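Local coordinates for protein oxalate--CoA ligase (Arabidopsis thaliana, PDB 5IE2) that belongs to the ANL superfamily of AMP-binding, acyl-activating enzymes and is modelled here with adenosine-5'-triphosphate bound, at residues 105-110 and 126-131; 60-65 and 86-91. All coordinates share one frame; numbering follows the deposited sequence. Where two conformers were deposited one is given.

Interaction 1: residues 105-110 and 126-131; sequences KLLLTS and ISHVTA
His-128 lays its imidazole across Thr-109, the two side chains meeting at about a right angle, and its NE2 gives a hydrogen bond to Thr-109 OG1 at 2.9 Å. The hydroxyl lies only 4° out of the ring plane, so it meets the ring at its edge. That oxygen in turn donates to Ser-110 O at 2.8 Å; a hydroxyl suits the place because it can accept from the ring and give to the carbonyl at once. With CG anti to the backbone N (chi1 168°), the ring of His-128 leans over the neighbouring strand, and its CD2 comes 4.0 Å from Leu-107 CD2. The strands 104-110 and 127-132 are the parallel pair of a beta-alpha-beta unit whose crossover helix, 115-123, packs on Leu-107 and His-128. Leu-107 N gives to Ser-127 O (2.9 Å), Val-129 N to Leu-107 O, Thr-109 N to Val-129 O and Ala-131 N to Thr-109 O. Among Leu-106, Leu-108 and Val-129 the side-chain contact is mainly apolar: Leu-106 CD1 reaches Val-129 CG2 at 3.6 Å, while Leu-108 lies alongside Val-129. Branched aliphatics suit this buried face, where Leu-108 meets Met-72 and Val-76 of helix 67-78. One water joins Lys-105 O to Ser-127 N.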
loop_
_atom_site.group_PDB
_atom_site.type_symbol
_atom_site.label_atom_id
_atom_site.label_comp_id
_atom_site.label_asym_id
_atom_site.label_seq_id
_atom_site.Cartn_x
_atom_site.Cartn_y
_atom_site.Cartn_z
ATOM N N LYS A 105 -21.972 9.308 4.489
ATOM C CA LYS A 105 -22.977 10.080 5.234
ATOM C C LYS A 105 -22.349 11.253 5.975
ATOM O O LYS A 105 -23.042 12.088 6.535
ATOM C CB LYS A 105 -23.715 9.183 6.253
ATOM C CG LYS A 105 -24.944 8.480 5.655
ATOM C CD LYS A 105 -25.284 7.162 6.352
ATOM C CE LYS A 105 -26.334 6.365 5.536
ATOM N NZ LYS A 105 -27.426 7.238 4.992
ATOM N N LEU A 106 -21.032 11.299 6.012
ATOM C CA LEU A 106 -20.293 12.352 6.737
ATOM C C LEU A 106 -18.900 12.492 6.088
ATOM O O LEU A 106 -18.288 11.480 5.703
ATOM C CB LEU A 106 -20.169 11.990 8.245
ATOM C CG LEU A 106 -19.246 12.855 9.107
ATOM C CD1 LEU A 106 -19.790 14.273 9.225
ATOM C CD2 LEU A 106 -18.981 12.237 10.496
ATOM N N LEU A 107 -18.397 13.712 5.995
ATOM C CA LEU A 107 -17.045 13.987 5.500
ATOM C C LEU A 107 -16.229 14.570 6.640
ATOM O O LEU A 107 -16.607 15.601 7.201
ATOM C CB LEU A 107 -17.068 14.994 4.337
ATOM C CG LEU A 107 -15.669 15.479 3.922
ATOM C CD1 LEU A 107 -14.819 14.323 3.364
ATOM C CD2 LEU A 107 -15.830 16.616 2.877
ATOM N N LEU A 108 -15.116 13.922 7.008
ATOM C CA LEU A 108 -14.191 14.505 7.992
ATOM C C LEU A 108 -12.953 15.073 7.308
ATOM O O LEU A 108 -12.405 14.450 6.375
ATOM C CB LEU A 108 -13.725 13.434 9.005
ATOM C CG LEU A 108 -14.841 12.775 9.822
ATOM C CD1 LEU A 108 -14.240 11.557 10.534
ATOM C CD2 LEU A 108 -15.261 13.840 10.840
ATOM N N THR A 109 -12.501 16.244 7.781
ATOM C CA THR A 109 -11.257 16.845 7.323
ATOM C C THR A 109 -10.557 17.495 8.504
ATOM O O THR A 109 -11.133 17.578 9.594
ATOM C CB THR A 109 -11.470 17.978 6.233
ATOM O OG1 THR A 109 -12.044 19.117 6.878
ATOM C CG2 THR A 109 -12.411 17.563 5.081
ATOM N N SER A 110 -9.351 18.011 8.269
ATOM C CA SER A 110 -8.697 18.853 9.241
ATOM C C SER A 110 -9.429 20.178 9.347
ATOM O O SER A 110 -10.314 20.500 8.559
ATOM C CB SER A 110 -7.224 19.132 8.871
ATOM O OG SER A 110 -7.212 20.018 7.750
ATOM N N ILE A 126 -24.000 16.294 2.125
ATOM C CA ILE A 126 -23.335 15.449 3.128
ATOM C C ILE A 126 -22.692 16.349 4.177
ATOM O O ILE A 126 -21.934 17.255 3.829
ATOM C CB ILE A 126 -22.251 14.560 2.452
ATOM C CG1 ILE A 126 -22.933 13.561 1.512
ATOM C CG2 ILE A 126 -21.379 13.834 3.465
ATOM C CD1 ILE A 126 -21.958 12.854 0.604
ATOM N N SER A 127 -22.976 16.116 5.459
ATOM C CA SER A 127 -22.382 16.918 6.526
ATOM C C SER A 127 -20.848 16.918 6.509
ATOM O O SER A 127 -20.210 15.925 6.188
ATOM C CB SER A 127 -22.850 16.414 7.888
ATOM O OG SER A 127 -24.258 16.304 7.910
ATOM N N HIS A 128 -20.272 18.049 6.873
ATOM C CA HIS A 128 -18.832 18.202 6.928
ATOM C C HIS A 128 -18.459 18.572 8.346
ATOM O O HIS A 128 -19.039 19.491 8.918
ATOM C CB HIS A 128 -18.370 19.281 5.938
ATOM C CG HIS A 128 -16.956 19.699 6.141
ATOM N ND1 HIS A 128 -16.589 20.993 6.454
ATOM C CD2 HIS A 128 -15.813 18.963 6.162
ATOM C CE1 HIS A 128 -15.278 21.043 6.626
ATOM N NE2 HIS A 128 -14.780 19.824 6.442
ATOM N N VAL A 129 -17.513 17.830 8.927
ATOM C CA VAL A 129 -17.020 18.097 10.270
ATOM C C VAL A 129 -15.510 18.119 10.271
ATOM O O VAL A 129 -14.869 17.328 9.571
ATOM C CB VAL A 129 -17.530 16.995 11.262
ATOM C CG1 VAL A 129 -16.831 17.091 12.642
ATOM C CG2 VAL A 129 -19.055 17.120 11.369
ATOM N N THR A 130 -14.921 19.024 11.032
ATOM C CA THR A 130 -13.482 19.112 11.083
ATOM C C THR A 130 -12.986 18.506 12.391
ATOM O O THR A 130 -13.720 18.440 13.384
ATOM C CB THR A 130 -12.968 20.546 10.985
ATOM O OG1 THR A 130 -13.381 21.302 12.139
ATOM C CG2 THR A 130 -13.459 21.218 9.709
ATOM N N ALA A 131 -11.745 18.060 12.362
ATOM C CA ALA A 131 -11.099 17.416 13.508
ATOM C C ALA A 131 -9.747 18.049 13.790
ATOM O O ALA A 131 -8.910 18.190 12.874
ATOM C CB ALA A 131 -10.951 15.867 13.223
HETATM O O HOH W 1 -24.912 13.888 5.929
#

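Interaction 2: residues 60-65 and 86-91; sequences ALTFPN and LNAAYT
The chain leaves strand 58-61 beside the exit of strand 82-85, with Leu-86 N donating to Leu-61 O at 2.8 Å, nearly in line with the carbonyl (C=O...N 173°). One residue further on, the pairing passes to a side chain: Thr-62 OG1 donates to Leu-86 O at 3.1 Å, from well above the carbonyl plane, 51° out of it. The hydroxyl gets there because it stands anti to its own backbone nitrogen (chi1 -173°), which places OG1 beside Leu-86 O. Threonine suits the spot, since OG1 supplies a donor while also lying 3.1 Å from Ala-88 CA, where the side chain beside it is just a small methyl group. This is the C-terminal end of two neighbouring parallel strands, 58-61 and 82-85, in a mixed sheet, where waters take over the linking of the backbones. One water accepts from Phe-63 N and probably donates to Leu-86 O; another donates to Phe-63 O and accepts from Ala-88 N at 2.9 Å. Beyond Leu-86 the chain folds into a type I turn from Asn-87 to Tyr-90. Its first residue also makes an Asx turn, OD1 taking the N-H of Ala-89 at 2.9 Å, and Asn-87 CB sits over the centre of the Tyr-90 ring, 3.6 Å above its plane. Thr-91 then caps the N terminus of helix 92-101. Farther back, Leu-86 CD1 touches Ala-60 CB at 4.1 Å, and helix 92-101 meets Leu-86 through Phe-95 and Tyr-98. The side chain of Asn-87 lies about 12 Å from the bound ATP.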
loop_
_atom_site.group_PDB
_atom_site.type_symbol
_atom_site.label_atom_id
_atom_site.label_comp_id
_atom_site.label_asym_id
_atom_site.label_seq_id
_atom_site.Cartn_x
_atom_site.Cartn_y
_atom_site.Cartn_z
ATOM N N ALA A 60 -16.513 9.372 5.195
ATOM C CA ALA A 60 -15.361 9.669 4.316
ATOM C C ALA A 60 -14.355 10.508 5.080
ATOM O O ALA A 60 -14.732 11.316 5.939
ATOM C CB ALA A 60 -15.822 10.423 3.011
ATOM N N LEU A 61 -13.066 10.243 4.842
ATOM C CA LEU A 61 -11.995 11.022 5.501
ATOM C C LEU A 61 -11.071 11.586 4.423
ATOM O O LEU A 61 -10.642 10.832 3.532
ATOM C CB LEU A 61 -11.166 10.154 6.453
ATOM C CG LEU A 61 -11.992 9.577 7.604
ATOM C CD1 LEU A 61 -12.377 8.172 7.246
ATOM C CD2 LEU A 61 -11.200 9.614 8.896
ATOM N N THR A 62 -10.742 12.875 4.464
ATOM C CA THR A 62 -9.659 13.281 3.561
ATOM C C THR A 62 -8.705 14.210 4.322
ATOM O O THR A 62 -9.077 15.302 4.813
ATOM C CB THR A 62 -10.190 13.901 2.246
ATOM O OG1 THR A 62 -9.075 14.107 1.352
ATOM C CG2 THR A 62 -10.940 15.209 2.487
ATOM N N PHE A 63 -7.489 13.692 4.495
ATOM C CA PHE A 63 -6.439 14.309 5.320
ATOM C C PHE A 63 -5.095 14.053 4.650
ATOM O O PHE A 63 -4.945 13.036 3.968
ATOM C CB PHE A 63 -6.375 13.655 6.708
ATOM C CG PHE A 63 -7.561 13.953 7.641
ATOM C CD1 PHE A 63 -7.415 14.852 8.701
ATOM C CD2 PHE A 63 -8.747 13.198 7.565
ATOM C CE1 PHE A 63 -8.480 15.083 9.596
ATOM C CE2 PHE A 63 -9.831 13.421 8.444
ATOM C CZ PHE A 63 -9.692 14.344 9.493
ATOM N N PRO A 64 -4.086 14.881 4.938
ATOM C CA PRO A 64 -2.696 14.400 4.778
ATOM C C PRO A 64 -2.383 13.314 5.814
ATOM O O PRO A 64 -3.272 12.902 6.601
ATOM C CB PRO A 64 -1.824 15.664 5.051
ATOM C CG PRO A 64 -2.834 16.841 5.255
ATOM C CD PRO A 64 -4.174 16.189 5.629
ATOM N N ASN A 65 -1.129 12.866 5.891
ATOM C CA ASN A 65 -0.775 11.843 6.890
ATOM C C ASN A 65 -0.574 12.514 8.234
ATOM O O ASN A 65 0.560 12.881 8.591
ATOM C CB ASN A 65 0.495 11.064 6.502
ATOM C CG ASN A 65 0.237 10.041 5.386
ATOM O OD1 ASN A 65 -0.922 9.810 4.975
ATOM N ND2 ASN A 65 1.319 9.424 4.876
ATOM N N LEU A 86 -9.969 9.085 1.392
ATOM C CA LEU A 86 -9.938 9.552 0.012
ATOM C C LEU A 86 -8.700 10.435 -0.196
ATOM O O LEU A 86 -8.301 11.176 0.716
ATOM C CB LEU A 86 -11.210 10.345 -0.325
ATOM C CG LEU A 86 -12.517 9.525 -0.276
ATOM C CD1 LEU A 86 -13.699 10.450 -0.544
ATOM C CD2 LEU A 86 -12.494 8.381 -1.300
ATOM N N ASN A 87 -8.089 10.312 -1.364
ATOM C CA ASN A 87 -6.945 11.121 -1.793
ATOM C C ASN A 87 -7.267 12.603 -1.689
ATOM O O ASN A 87 -8.173 13.048 -2.361
ATOM C CB ASN A 87 -6.618 10.751 -3.262
ATOM C CG ASN A 87 -5.326 11.414 -3.785
ATOM O OD1 ASN A 87 -4.823 12.366 -3.206
ATOM N ND2 ASN A 87 -4.800 10.890 -4.892
ATOM N N ALA A 88 -6.515 13.374 -0.910
ATOM C CA ALA A 88 -6.828 14.784 -0.728
ATOM C C ALA A 88 -6.697 15.572 -2.029
ATOM O O ALA A 88 -7.218 16.693 -2.117
ATOM C CB ALA A 88 -5.911 15.413 0.357
ATOM N N ALA A 89 -6.018 14.984 -3.024
ATOM C CA ALA A 89 -5.717 15.715 -4.271
ATOM C C ALA A 89 -6.805 15.578 -5.331
ATOM O O ALA A 89 -6.679 16.103 -6.447
ATOM C CB ALA A 89 -4.381 15.244 -4.837
ATOM N N TYR A 90 -7.887 14.871 -5.021
ATOM C CA TYR A 90 -8.991 14.729 -5.962
ATOM C C TYR A 90 -9.613 16.088 -6.344
ATOM O O TYR A 90 -9.658 17.017 -5.520
ATOM C CB TYR A 90 -10.096 13.834 -5.365
ATOM C CG TYR A 90 -9.834 12.332 -5.406
ATOM C CD1 TYR A 90 -9.093 11.742 -6.420
ATOM C CD2 TYR A 90 -10.347 11.492 -4.405
ATOM C CE1 TYR A 90 -8.884 10.351 -6.463
ATOM C CE2 TYR A 90 -10.118 10.140 -4.431
ATOM C CZ TYR A 90 -9.403 9.560 -5.469
ATOM O OH TYR A 90 -9.184 8.185 -5.482
ATOM N N THR A 91 -10.126 16.158 -7.571
ATOM C CA THR A 91 -10.923 17.310 -7.987
ATOM C C THR A 91 -12.298 17.246 -7.345
ATOM O O THR A 91 -12.698 16.192 -6.838
ATOM C CB THR A 91 -11.099 17.348 -9.479
ATOM O OG1 THR A 91 -11.920 16.229 -9.873
ATOM C CG2 THR A 91 -9.743 17.320 -10.184
HETATM O O HOH W 2 -7.285 10.924 3.413
HETATM O O HOH W 3 -4.733 12.665 1.320
#

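How the interactions relate
After the N-terminal elements the chain enters strand 58-61, then passes through helix 67-78 and strand 82-85 to 86-91, where interaction 2 closes a loop with 20 residues between its segments. Helix 92-101 then carries it back to strand 104-110, and helix 115-123 leads on to strand 127-132, where interaction 1 closes a second, shorter loop. The two are in series, neither nested nor crossed. They share one sheet, in which 58-61 lies between 82-85 and 104-110, so interaction 2 joins one side of that strand while its other side pairs with interaction 1. There Ala-60 probably hydrogen-bonds Leu-106 and Leu-108, and Phe-63 packs against Thr-109 and Ser-110.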